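Local coordinates for protein putative phosphohydrolase (Shewanella amazonensis, PDB 3M1T) that is of unknown function but carries an all-helical HDOD domain of the HD phosphohydrolase clan and probably takes part in signal transduction, at residues D12-L17 and A183-S188; A94-E99 and I145-P150; G108-V113 and I136-G141. One frame throughout, in Å; residues are numbered along the deposited sequence. Where two conformers were deposited one is given.

Contact 1. Residues D12-L17 and A183-S188; sequences DELPRL and ALLAQS
L14 lays its CD1 methyl across L184, L185 and S188 of helix 178-188, overlapping three residues of adjacent turns. L14 CD1 lies 3.9 Å from L184 CD2 and 3.8 Å from S188 CB, one turn further along, while L185 CA lies beneath it. With L14 CG beside its own backbone N and anti to the carbonyl carbon (chi1 -66°), the isobutyl group is directed toward the helix. L185 answers in the other direction: its CD1 methyl reaches back to the ring of P15, 3.9 Å from P15 CG and nearly as near CD, the two side chains crossing at about a right angle.

At the solvent-facing rim the contact turns polar. A water donates a hydrogen bond to P15 O over 2.8 Å and also pairs with S188 OG at 2.8 Å, so it bridges the loop to the last turn of the helix. P15 O is gripped a second time by W189 NE1, just beyond that helix.

These apolar contacts, inside the HDOD domain, hold the irregular segment between helices 5-8 and 19-29 against helix 178-188. Helix 140-148 packs alongside, its L144 touching L14, P15 and L185 alike, while helix 193-200 packs on A183, A186 and Q187 of helix 178-188.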
ATOM      1  N   ASP A  12     -17.279 -10.448   8.614  1.00 16.57           N
ATOM      2  CA  ASP A  12     -17.783  -9.867   9.858  1.00 19.99           C
ATOM      3  C   ASP A  12     -16.754  -9.841  10.963  1.00 20.20           C
ATOM      4  O   ASP A  12     -17.034  -9.403  12.075  1.00 22.08           O
ATOM      5  CB  ASP A  12     -19.084 -10.548  10.278  1.00 21.28           C
ATOM      6  CG  ASP A  12     -18.906 -12.005  10.625  1.00 26.02           C
ATOM      7  OD1 ASP A  12     -17.784 -12.539  10.502  1.00 28.93           O
ATOM      8  OD2 ASP A  12     -19.930 -12.628  11.004  1.00 32.85           O
ATOM      9  N   GLU A  13     -15.539 -10.241  10.640  1.00 18.81           N
ATOM     10  CA  GLU A  13     -14.433 -10.171  11.579  1.00 19.66           C
ATOM     11  C   GLU A  13     -13.476  -9.029  11.312  1.00 18.98           C
ATOM     12  O   GLU A  13     -12.614  -8.740  12.137  1.00 21.58           O
ATOM     13  CB  GLU A  13     -13.697 -11.509  11.561  1.00 20.68           C
ATOM     14  CG  GLU A  13     -14.594 -12.605  12.112  1.00 24.14           C
ATOM     15  CD  GLU A  13     -13.985 -13.995  11.930  1.00 28.51           C
ATOM     16  OE1 GLU A  13     -12.772 -14.090  11.682  1.00 27.45           O
ATOM     17  OE2 GLU A  13     -14.757 -14.967  12.027  1.00 34.27           O
ATOM     18  N   LEU A  14     -13.594  -8.369  10.168  1.00 15.33           N
ATOM     19  CA  LEU A  14     -12.624  -7.387   9.797  1.00 14.67           C
ATOM     20  C   LEU A  14     -12.729  -6.172  10.714  1.00 15.71           C
ATOM     21  O   LEU A  14     -13.836  -5.850  11.180  1.00 17.17           O
ATOM     22  CB  LEU A  14     -12.863  -6.902   8.337  1.00 13.35           C
ATOM     23  CG  LEU A  14     -12.653  -7.947   7.255  1.00 15.41           C
ATOM     24  CD1 LEU A  14     -13.131  -7.432   5.906  1.00 13.41           C
ATOM     25  CD2 LEU A  14     -11.175  -8.326   7.136  1.00 11.66           C
ATOM     26  N   PRO A  15     -11.639  -5.471  10.882  1.00 15.98           N
ATOM     27  CA  PRO A  15     -11.696  -4.269  11.666  1.00 16.94           C
ATOM     28  C   PRO A  15     -12.561  -3.216  11.023  1.00 16.73           C
ATOM     29  O   PRO A  15     -12.604  -3.108   9.787  1.00 15.80           O
ATOM     30  CB  PRO A  15     -10.267  -3.808  11.699  1.00 16.44           C
ATOM     31  CG  PRO A  15      -9.653  -4.397  10.574  1.00 19.88           C
ATOM     32  CD  PRO A  15     -10.273  -5.736  10.424  1.00 16.89           C
ATOM     33  N   ARG A  16     -13.239  -2.471  11.876  1.00 17.47           N
ATOM     34  CA  ARG A  16     -14.158  -1.441  11.454  1.00 17.82           C
ATOM     35  C   ARG A  16     -13.533  -0.088  11.693  1.00 17.16           C
ATOM     36  O   ARG A  16     -12.928   0.164  12.751  1.00 17.94           O
ATOM     37  CB  ARG A  16     -15.441  -1.531  12.243  1.00 20.81           C
ATOM     38  CG  ARG A  16     -16.466  -2.463  11.605  1.00 25.98           C
ATOM     39  CD  ARG A  16     -17.751  -1.721  11.388  1.00 32.90           C
ATOM     40  NE  ARG A  16     -18.833  -2.364  12.117  1.00 37.08           N
ATOM     41  CZ  ARG A  16     -19.981  -1.768  12.430  1.00 42.05           C
ATOM     42  NH1 ARG A  16     -20.211  -0.502  12.090  1.00 44.76           N
ATOM     43  NH2 ARG A  16     -20.908  -2.447  13.112  1.00 46.21           N
ATOM     44  N   LEU A  17     -13.672   0.799  10.709  1.00 14.41           N
ATOM     45  CA  LEU A  17     -13.249   2.183  10.893  1.00 14.34           C
ATOM     46  C   LEU A  17     -14.222   2.922  11.807  1.00 14.71           C
ATOM     47  O   LEU A  17     -15.426   2.719  11.729  1.00 15.80           O
ATOM     48  CB  LEU A  17     -13.189   2.886   9.552  1.00 15.11           C
ATOM     49  CG  LEU A  17     -12.151   2.323   8.579  1.00 13.82           C
ATOM     50  CD1 LEU A  17     -12.346   3.073   7.200  1.00 16.14           C
ATOM     51  CD2 LEU A  17     -10.732   2.456   9.189  1.00 15.30           C
ATOM     52  N   ALA A 183      -7.179  -7.456   0.209  1.00  8.09           N
ATOM     53  CA  ALA A 183      -8.127  -6.955  -0.774  1.00  8.87           C
ATOM     54  C   ALA A 183      -9.540  -6.845  -0.184  1.00  9.22           C
ATOM     55  O   ALA A 183     -10.280  -5.872  -0.422  1.00  9.60           O
ATOM     56  CB  ALA A 183      -8.152  -7.863  -2.031  1.00  9.57           C
ATOM     57  N   LEU A 184      -9.912  -7.877   0.556  1.00  7.83           N
ATOM     58  CA  LEU A 184     -11.227  -7.888   1.235  1.00  8.12           C
ATOM     59  C   LEU A 184     -11.352  -6.733   2.181  1.00  8.76           C
ATOM     60  O   LEU A 184     -12.437  -6.115   2.221  1.00  8.99           O
ATOM     61  CB  LEU A 184     -11.404  -9.199   1.990  1.00  8.77           C
ATOM     62  CG  LEU A 184     -12.787  -9.457   2.501  1.00  8.61           C
ATOM     63  CD1 LEU A 184     -13.725  -9.826   1.346  1.00 10.10           C
ATOM     64  CD2 LEU A 184     -12.816 -10.554   3.595  1.00 10.50           C
ATOM     65  N   LEU A 185     -10.307  -6.411   2.928  1.00  8.53           N
ATOM     66  CA  LEU A 185     -10.300  -5.237   3.845  1.00  8.82           C
ATOM     67  C   LEU A 185     -10.516  -3.969   3.008  1.00  9.58           C
ATOM     68  O   LEU A 185     -11.348  -3.118   3.370  1.00  9.46           O
ATOM     69  CB  LEU A 185      -8.998  -5.136   4.650  1.00  9.37           C
ATOM     70  CG  LEU A 185      -8.962  -3.993   5.660  1.00 11.80           C
ATOM     71  CD1 LEU A 185     -10.045  -4.205   6.746  1.00 13.72           C
ATOM     72  CD2 LEU A 185      -7.589  -3.795   6.228  1.00 15.54           C
ATOM     73  N   ALA A 186      -9.727  -3.810   1.956  1.00  9.12           N
ATOM     74  CA  ALA A 186      -9.843  -2.602   1.113  1.00  9.41           C
ATOM     75  C   ALA A 186     -11.245  -2.483   0.580  1.00  9.79           C
ATOM     76  O   ALA A 186     -11.792  -1.377   0.529  1.00 10.25           O
ATOM     77  CB  ALA A 186      -8.819  -2.633  -0.012  1.00  9.34           C
ATOM     78  N   GLN A 187     -11.847  -3.570   0.166  1.00  9.92           N
ATOM     79  CA  GLN A 187     -13.206  -3.575  -0.331  1.00 10.00           C
ATOM     80  C   GLN A 187     -14.173  -3.146   0.793  1.00  9.85           C
ATOM     81  O   GLN A 187     -15.063  -2.288   0.600  1.00 10.17           O
ATOM     82  CB  GLN A 187     -13.570  -4.936  -0.853  1.00 10.82           C
ATOM     83  CG  GLN A 187     -14.909  -4.981  -1.543  1.00 12.56           C
ATOM     84  CD  GLN A 187     -15.165  -6.346  -2.083  1.00 17.67           C
ATOM     85  OE1 GLN A 187     -15.453  -7.266  -1.295  1.00 21.01           O
ATOM     86  NE2 GLN A 187     -14.929  -6.535  -3.393  1.00 16.52           N
ATOM     87  N   SER A 188     -13.989  -3.718   1.984  1.00  9.41           N
ATOM     88  CA  SER A 188     -14.863  -3.392   3.104  1.00  9.88           C
ATOM     89  C   SER A 188     -14.770  -1.921   3.509  1.00 10.46           C
ATOM     90  O   SER A 188     -15.765  -1.310   3.967  1.00 11.11           O
ATOM     91  CB  SER A 188     -14.494  -4.283   4.275  1.00 10.17           C
ATOM     92  OG  SER A 188     -15.264  -4.063   5.452  1.00 15.00           O
TER
HETATM   93  O   HOH W   1     -14.724  -2.987   7.965  1.00 20.61           O

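Contact 2. Residues A94-E99 and I145-P150; sequences AVPKVE and IVNGDP
V98 packs against two neighbouring side chains of the last turn of helix 140-148, crossing both V146 and N147 at a slant, with its CG1 methyl against both. Both valines place CG1 anti to the backbone N (177° for V98, 172° for V146), and these two branches meet methyl to methyl: V98 CG1 and V146 CG1 stand only 3.3 Å apart, tighter than ordinary van der Waals contact. The same V98 methyl is 3.2 Å from N147 ND2, so it is pressed from both residues at once. The whole isopropyl group lies on one side of the N147 amide plane, obliquely above its outer end, with V98 CG2 at 3.7 Å from N147 ND2 and 3.8 Å from N147 OD1. N147 OD1 also lies 3.5 Å from K97 O.

In the fold, this is where the extended linker between helices 79-94 and 103-124 of the HDOD domain runs over the C-terminal end of helix 140-148. V98 also rests on L143, one turn back from N147, so L143, V146 and N147 together form its seat, and V146 in turn touches F101 further along the linker.

Around this buried valine the contact thins out toward solvent. The P96 ring and the N147 side chain slide past each other in opposite directions, with P96 CG 4.1 Å from N147 OD1. On the other side of V98, the backbone of E99 skirts V146, its O lying 3.7 Å from V146 CG1. Past N147 the helix closes with D149 N bonded to I145 O, after which D149 leaves helical geometry and the chain enters helix 150-161.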
ATOM      1  N   ALA A  94      -5.680   3.505  11.677  1.00 17.30           N
ATOM      2  CA  ALA A  94      -6.626   2.432  11.862  1.00 18.94           C
ATOM      3  C   ALA A  94      -5.863   1.105  12.034  1.00 22.78           C
ATOM      4  O   ALA A  94      -6.501   0.152  12.368  1.00 26.76           O
ATOM      5  CB  ALA A  94      -7.564   2.370  10.706  1.00 19.92           C
ATOM      6  N   VAL A  95      -4.530   1.088  11.897  1.00 23.37           N
ATOM      7  CA  VAL A  95      -3.752  -0.181  12.113  1.00 23.25           C
ATOM      8  C   VAL A  95      -3.036  -0.247  13.473  1.00 24.26           C
ATOM      9  O   VAL A  95      -2.088   0.519  13.730  1.00 22.02           O
ATOM     10  CB  VAL A  95      -2.815  -0.420  10.931  1.00 22.73           C
ATOM     11  CG1 VAL A  95      -1.756  -1.574  11.201  1.00 23.28           C
ATOM     12  CG2 VAL A  95      -3.660  -0.661   9.663  1.00 22.19           C
ATOM     13  N   PRO A  96      -3.484  -1.191  14.335  1.00 26.36           N
ATOM     14  CA  PRO A  96      -2.952  -1.385  15.701  1.00 26.81           C
ATOM     15  C   PRO A  96      -1.551  -1.972  15.740  1.00 27.56           C
ATOM     16  O   PRO A  96      -1.012  -2.358  14.687  1.00 26.62           O
ATOM     17  CB  PRO A  96      -3.925  -2.401  16.314  1.00 27.12           C
ATOM     18  CG  PRO A  96      -4.485  -3.157  15.143  1.00 27.20           C
ATOM     19  CD  PRO A  96      -4.603  -2.137  14.026  1.00 26.92           C
ATOM     20  N   LYS A  97      -0.957  -2.017  16.936  1.00 26.99           N
ATOM     21  CA  LYS A  97       0.258  -2.815  17.104  1.00 27.76           C
ATOM     22  C   LYS A  97      -0.095  -4.265  16.704  1.00 26.25           C
ATOM     23  O   LYS A  97      -1.253  -4.725  16.834  1.00 25.25           O
ATOM     24  CB  LYS A  97       0.845  -2.668  18.530  1.00 28.36           C
ATOM     25  CG  LYS A  97       1.301  -1.207  18.836  1.00 31.77           C
ATOM     26  CD  LYS A  97       2.421  -1.084  19.869  1.00 35.65           C
ATOM     27  CE  LYS A  97       2.990   0.356  19.911  1.00 37.43           C
ATOM     28  NZ  LYS A  97       4.009   0.596  21.006  1.00 39.99           N
ATOM     29  N   VAL A  98       0.916  -4.926  16.147  1.00 26.06           N
ATOM     30  CA  VAL A  98       0.834  -6.310  15.754  1.00 24.87           C
ATOM     31  C   VAL A  98       2.077  -6.938  16.276  1.00 24.39           C
ATOM     32  O   VAL A  98       3.194  -6.476  15.972  1.00 24.08           O
ATOM     33  CB  VAL A  98       0.738  -6.453  14.183  1.00 24.51           C
ATOM     34  CG1 VAL A  98       0.729  -7.913  13.740  1.00 24.27           C
ATOM     35  CG2 VAL A  98      -0.470  -5.749  13.657  1.00 23.45           C
ATOM     36  N   GLU A  99       1.916  -8.010  17.061  0.50 23.82           N
ATOM     37  CA  GLU A  99       3.063  -8.756  17.605  0.50 23.19           C
ATOM     38  C   GLU A  99       4.047  -9.082  16.510  0.50 24.41           C
ATOM     39  O   GLU A  99       3.660  -9.521  15.420  0.50 23.36           O
ATOM     40  CB  GLU A  99       2.621 -10.059  18.298  0.50 22.87           C
ATOM     41  CG  GLU A  99       3.745 -11.107  18.560  0.50 20.02           C
ATOM     42  CD  GLU A  99       4.709 -10.732  19.692  0.50 17.31           C
ATOM     43  OE1 GLU A  99       4.453  -9.744  20.355  0.50 11.69           O
ATOM     44  OE2 GLU A  99       5.720 -11.431  19.899  0.50 13.77           O
ATOM     45  N   ILE A 145      -3.695 -11.264   9.244  1.00 10.40           N
ATOM     46  CA  ILE A 145      -3.493 -12.702   9.529  1.00  9.49           C
ATOM     47  C   ILE A 145      -2.814 -12.924  10.879  1.00 10.78           C
ATOM     48  O   ILE A 145      -3.223 -13.788  11.686  1.00 10.81           O
ATOM     49  CB  ILE A 145      -2.814 -13.420   8.406  1.00  9.72           C
ATOM     50  CG1 ILE A 145      -3.734 -13.474   7.160  1.00 12.41           C
ATOM     51  CG2 ILE A 145      -2.370 -14.874   8.849  1.00 10.62           C
ATOM     52  CD1 ILE A 145      -3.088 -14.020   6.005  1.00 12.17           C
ATOM     53  N   VAL A 146      -1.785 -12.145  11.153  1.00 10.37           N
ATOM     54  CA  VAL A 146      -1.109 -12.249  12.469  1.00 10.15           C
ATOM     55  C   VAL A 146      -2.063 -11.951  13.602  1.00 11.80           C
ATOM     56  O   VAL A 146      -2.100 -12.668  14.616  1.00 11.48           O
ATOM     57  CB  VAL A 146       0.114 -11.321  12.521  1.00  9.98           C
ATOM     58  CG1 VAL A 146       0.723 -11.254  13.985  1.00 10.65           C
ATOM     59  CG2 VAL A 146       1.149 -11.784  11.515  1.00 12.53           C
ATOM     60  N   ASN A 147      -2.867 -10.901  13.458  1.00 11.49           N
ATOM     61  CA  ASN A 147      -3.806 -10.561  14.509  1.00 14.25           C
ATOM     62  C   ASN A 147      -4.997 -11.471  14.636  1.00 14.28           C
ATOM     63  O   ASN A 147      -5.441 -11.735  15.742  1.00 15.28           O
ATOM     64  CB  ASN A 147      -4.182  -9.105  14.387  1.00 15.13           C
ATOM     65  CG  ASN A 147      -3.169  -8.216  15.139  1.00 22.58           C
ATOM     66  OD1 ASN A 147      -3.496  -7.121  15.577  1.00 30.65           O
ATOM     67  ND2 ASN A 147      -1.941  -8.725  15.326  1.00 26.86           N
ATOM     68  N   GLY A 148      -5.485 -11.987  13.516  1.00 13.16           N
ATOM     69  CA  GLY A 148      -6.679 -12.787  13.520  1.00 13.23           C
ATOM     70  C   GLY A 148      -6.458 -14.233  13.734  1.00 13.34           C
ATOM     71  O   GLY A 148      -7.289 -14.899  14.321  1.00 14.04           O
ATOM     72  N   ASP A 149      -5.277 -14.712  13.331  1.00 12.43           N
ATOM     73  CA  ASP A 149      -4.949 -16.127  13.433  1.00 12.55           C
ATOM     74  C   ASP A 149      -3.504 -16.278  13.943  1.00 11.89           C
ATOM     75  O   ASP A 149      -2.617 -16.773  13.218  1.00  9.23           O
ATOM     76  CB  ASP A 149      -5.155 -16.801  12.086  1.00 13.89           C
ATOM     77  CG  ASP A 149      -6.632 -17.043  11.791  1.00 17.92           C
ATOM     78  OD1 ASP A 149      -7.203 -17.969  12.406  1.00 28.29           O
ATOM     79  OD2 ASP A 149      -7.169 -16.269  11.016  1.00 21.35           O
ATOM     80  N   PRO A 150      -3.266 -15.839  15.191  1.00 11.95           N
ATOM     81  CA  PRO A 150      -1.858 -15.794  15.651  1.00 12.16           C
ATOM     82  C   PRO A 150      -1.122 -17.119  15.594  1.00 10.32           C
ATOM     83  O   PRO A 150       0.085 -17.170  15.189  1.00  8.45           O
ATOM     84  CB  PRO A 150      -1.960 -15.263  17.077  1.00 13.37           C
ATOM     85  CG  PRO A 150      -3.381 -15.067  17.365  1.00 13.65           C
ATOM     86  CD  PRO A 150      -4.203 -15.269  16.173  1.00 13.07           C
TER

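Contact 3. Residues G108-V113 and I136-G141; sequences GNTFEV and ILHSIG
V113 sets its CG1 methyl over one face of the H138 imidazole, toward the rim, a CH-pi contact 4.0 Å from the ring centroid and 26° off the ring normal. H138 and S139 probably correspond to the His-Asp doublet that names the HD clan, with serine where metal-dependent relatives carry the aspartate. S139 CB covers the opposite face, 3.7 Å above the plane over its centre, so the imidazole is sandwiched between helix 103-124 and its own chain neighbour. H138 CG sits between the backbone N and the carbonyl carbon (chi1 86°), a crowded position that swings the ring toward the helix.

T110 makes the second inner contact. Its methyl, T110 CG2, lies 3.5 Å from I136 O, while T110 OG1 faces obliquely toward the H138 ring. F111 borders I136 as well, though the modelled closeness of those two side chains is doubtful.

Behind this shell a water ties the break between helices 128-137 and 140-148 to T110. It donates to I136 O, accepts from S139 N and pairs with T110 OG1 at 2.9 Å. I136 O, just before the type I turn from L137 to I140, and S139 N within it are thereby bonded to one molecule in the interior.

Further out, H138 ND1 is hydrogen-bonded to G135 O, which helps to fix the rotation of the ring, and H138 O to Q202 NE2. L218 and K222 of helix 213-227 also touch the imidazole, and A221 and A225 of that helix back V113. At the remaining ring nitrogen a second water lies in the imidazole plane, 2.8 Å from H138 NE2, and accepts a 2.9 Å hydrogen bond from N109 ND2.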
ATOM      1  N   GLY A 108       7.417   2.005   6.729  1.00 13.34           N
ATOM      2  CA  GLY A 108       8.512   2.446   5.872  1.00 12.50           C
ATOM      3  C   GLY A 108       8.582   1.626   4.586  1.00 12.47           C
ATOM      4  O   GLY A 108       8.754   2.179   3.484  1.00 11.11           O
ATOM      5  N   ASN A 109       8.528   0.316   4.734  1.00 11.57           N
ATOM      6  CA  ASN A 109       8.585  -0.542   3.548  1.00 13.42           C
ATOM      7  C   ASN A 109       7.397  -0.304   2.629  1.00 12.45           C
ATOM      8  O   ASN A 109       7.505  -0.204   1.394  1.00 12.28           O
ATOM      9  CB  ASN A 109       8.644  -2.001   3.926  1.00 13.81           C
ATOM     10  CG  ASN A 109       8.471  -2.886   2.720  1.00 19.42           C
ATOM     11  OD1 ASN A 109       9.434  -3.043   1.911  1.00 22.04           O
ATOM     12  ND2 ASN A 109       7.240  -3.404   2.505  1.00 17.50           N
ATOM     13  N   THR A 110       6.214  -0.171   3.248  1.00 12.11           N
ATOM     14  CA  THR A 110       5.018   0.104   2.498  1.00 11.54           C
ATOM     15  C   THR A 110       5.095   1.404   1.714  1.00 11.15           C
ATOM     16  O   THR A 110       4.692   1.460   0.561  1.00 12.01           O
ATOM     17  CB  THR A 110       3.751  -0.038   3.384  1.00 12.14           C
ATOM     18  OG1 THR A 110       3.385  -1.429   3.472  1.00 14.04           O
ATOM     19  CG2 THR A 110       2.604   0.752   2.815  1.00 12.34           C
ATOM     20  N   PHE A 111       5.590   2.470   2.330  0.50 11.13           N
ATOM     21  CA  PHE A 111       5.783   3.735   1.621  0.50 11.45           C
ATOM     22  C   PHE A 111       6.792   3.617   0.497  0.50 11.90           C
ATOM     23  O   PHE A 111       6.608   4.212  -0.545  0.50 12.45           O
ATOM     24  CB  PHE A 111       6.224   4.862   2.567  0.50 11.47           C
ATOM     25  CG  PHE A 111       5.142   5.354   3.475  0.50 12.33           C
ATOM     26  CD1 PHE A 111       3.869   5.618   2.981  0.50 14.37           C
ATOM     27  CD2 PHE A 111       5.383   5.537   4.819  0.50  9.57           C
ATOM     28  CE1 PHE A 111       2.879   6.059   3.815  0.50 16.44           C
ATOM     29  CE2 PHE A 111       4.395   5.980   5.646  0.50 12.74           C
ATOM     30  CZ  PHE A 111       3.156   6.249   5.151  0.50 12.23           C
ATOM     31  N   GLU A 112       7.850   2.850   0.721  1.00 12.42           N
ATOM     32  CA  GLU A 112       8.864   2.609  -0.341  1.00 12.17           C
ATOM     33  C   GLU A 112       8.168   2.016  -1.555  1.00 11.87           C
ATOM     34  O   GLU A 112       8.316   2.507  -2.681  1.00 12.12           O
ATOM     35  CB  GLU A 112       9.993   1.661   0.105  1.00 14.98           C
ATOM     36  CG  GLU A 112      11.061   2.252   1.020  1.00 16.84           C
ATOM     37  CD  GLU A 112      11.965   3.285   0.347  1.00 17.45           C
ATOM     38  OE1 GLU A 112      12.495   3.067  -0.806  1.00 16.98           O
ATOM     39  OE2 GLU A 112      12.220   4.312   1.020  1.00 18.93           O
ATOM     40  N   VAL A 113       7.348   0.991  -1.306  1.00 10.88           N
ATOM     41  CA  VAL A 113       6.573   0.372  -2.370  1.00 10.36           C
ATOM     42  C   VAL A 113       5.626   1.387  -3.017  1.00 11.51           C
ATOM     43  O   VAL A 113       5.529   1.473  -4.241  1.00 11.72           O
ATOM     44  CB  VAL A 113       5.824  -0.886  -1.877  1.00 10.88           C
ATOM     45  CG1 VAL A 113       4.752  -1.375  -2.890  1.00  9.80           C
ATOM     46  CG2 VAL A 113       6.818  -2.024  -1.508  1.00 10.59           C
ATOM     47  N   ILE A 136      -0.008   1.812  -0.354  1.00 11.28           N
ATOM     48  CA  ILE A 136      -0.341   2.000   1.071  1.00 11.46           C
ATOM     49  C   ILE A 136      -1.117   0.829   1.604  1.00 11.13           C
ATOM     50  O   ILE A 136      -0.877   0.397   2.705  1.00 11.40           O
ATOM     51  CB  ILE A 136      -1.132   3.290   1.302  1.00 11.71           C
ATOM     52  CG1 ILE A 136      -0.242   4.471   0.999  1.00 11.89           C
ATOM     53  CG2 ILE A 136      -1.767   3.330   2.733  1.00 13.83           C
ATOM     54  CD1 ILE A 136       1.104   4.517   1.802  1.00 17.41           C
ATOM     55  N   LEU A 137      -2.012   0.284   0.791  1.00 10.37           N
ATOM     56  CA  LEU A 137      -2.946  -0.771   1.230  1.00 10.22           C
ATOM     57  C   LEU A 137      -2.391  -2.187   1.061  1.00 10.79           C
ATOM     58  O   LEU A 137      -2.964  -3.143   1.584  1.00 10.98           O
ATOM     59  CB  LEU A 137      -4.236  -0.685   0.423  1.00 10.34           C
ATOM     60  CG  LEU A 137      -5.053   0.566   0.624  1.00 10.38           C
ATOM     61  CD1 LEU A 137      -6.228   0.668  -0.417  1.00 10.41           C
ATOM     62  CD2 LEU A 137      -5.553   0.665   2.084  1.00 12.79           C
ATOM     63  N   HIS A 138      -1.297  -2.331   0.302  1.00 10.51           N
ATOM     64  CA  HIS A 138      -1.029  -3.661  -0.245  1.00 11.02           C
ATOM     65  C   HIS A 138      -0.675  -4.746   0.748  1.00 10.89           C
ATOM     66  O   HIS A 138      -0.909  -5.945   0.472  1.00 12.05           O
ATOM     67  CB  HIS A 138       0.088  -3.604  -1.325  1.00 10.67           C
ATOM     68  CG  HIS A 138       1.459  -3.690  -0.781  1.00 12.17           C
ATOM     69  ND1 HIS A 138       2.098  -2.609  -0.217  1.00 11.90           N
ATOM     70  CD2 HIS A 138       2.366  -4.717  -0.759  1.00 13.24           C
ATOM     71  CE1 HIS A 138       3.325  -2.962   0.122  1.00 14.21           C
ATOM     72  NE2 HIS A 138       3.491  -4.243  -0.166  1.00 14.55           N
ATOM     73  N   SER A 139      -0.075  -4.369   1.872  1.00 10.92           N
ATOM     74  CA  SER A 139       0.476  -5.360   2.795  1.00 12.26           C
ATOM     75  C   SER A 139      -0.321  -5.490   4.078  1.00 13.11           C
ATOM     76  O   SER A 139       0.056  -6.190   5.019  1.00 11.96           O
ATOM     77  CB  SER A 139       1.950  -5.022   3.123  1.00 14.98           C
ATOM     78  OG  SER A 139       2.601  -6.203   3.584  1.00 17.95           O
ATOM     79  N   ILE A 140      -1.467  -4.824   4.165  1.00 10.92           N
ATOM     80  CA  ILE A 140      -2.210  -4.873   5.419  1.00 10.68           C
ATOM     81  C   ILE A 140      -2.730  -6.285   5.743  1.00  9.42           C
ATOM     82  O   ILE A 140      -2.902  -6.619   6.909  1.00 10.32           O
ATOM     83  CB  ILE A 140      -3.318  -3.855   5.449  1.00 11.66           C
ATOM     84  CG1 ILE A 140      -2.683  -2.466   5.288  1.00 11.96           C
ATOM     85  CG2 ILE A 140      -4.132  -3.942   6.752  1.00 12.42           C
ATOM     86  CD1 ILE A 140      -3.711  -1.305   5.088  1.00 14.59           C
ATOM     87  N   GLY A 141      -2.981  -7.102   4.730  1.00  9.56           N
ATOM     88  CA  GLY A 141      -3.440  -8.469   4.947  1.00  8.96           C
ATOM     89  C   GLY A 141      -2.443  -9.280   5.769  1.00  9.28           C
ATOM     90  O   GLY A 141      -2.880 -10.134   6.528  1.00 10.08           O
TER
HETATM   91  O   HOH W   2       6.138  -5.139   0.392  1.00 19.44           O
HETATM   92  O   HOH W   3       0.598  -2.028   3.206  1.00 12.72           O

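From the N terminus, the loop at 12-17 is closed by contact 1 onto helix 178-188, a mostly helical span that encloses the other two contacts. Within it, the linker at 94-99 is joined by contact 2 to the end of helix 140-148, and inside that loop contact 3 brings 108-113 of helix 103-124 onto 136-141. The three are therefore nested, without crossing. Helix 140-148 serves both inner contacts, beginning in contact 3 and ending in contact 2. Contact 1 touches each of the others: L17 CD2 lies 3.5 Å from A94 CB, and L185 CD2 lies 3.5 Å from I140 CG2. Contact 3 is near the chain's centre, while contacts 1 and 2 are further out on one side.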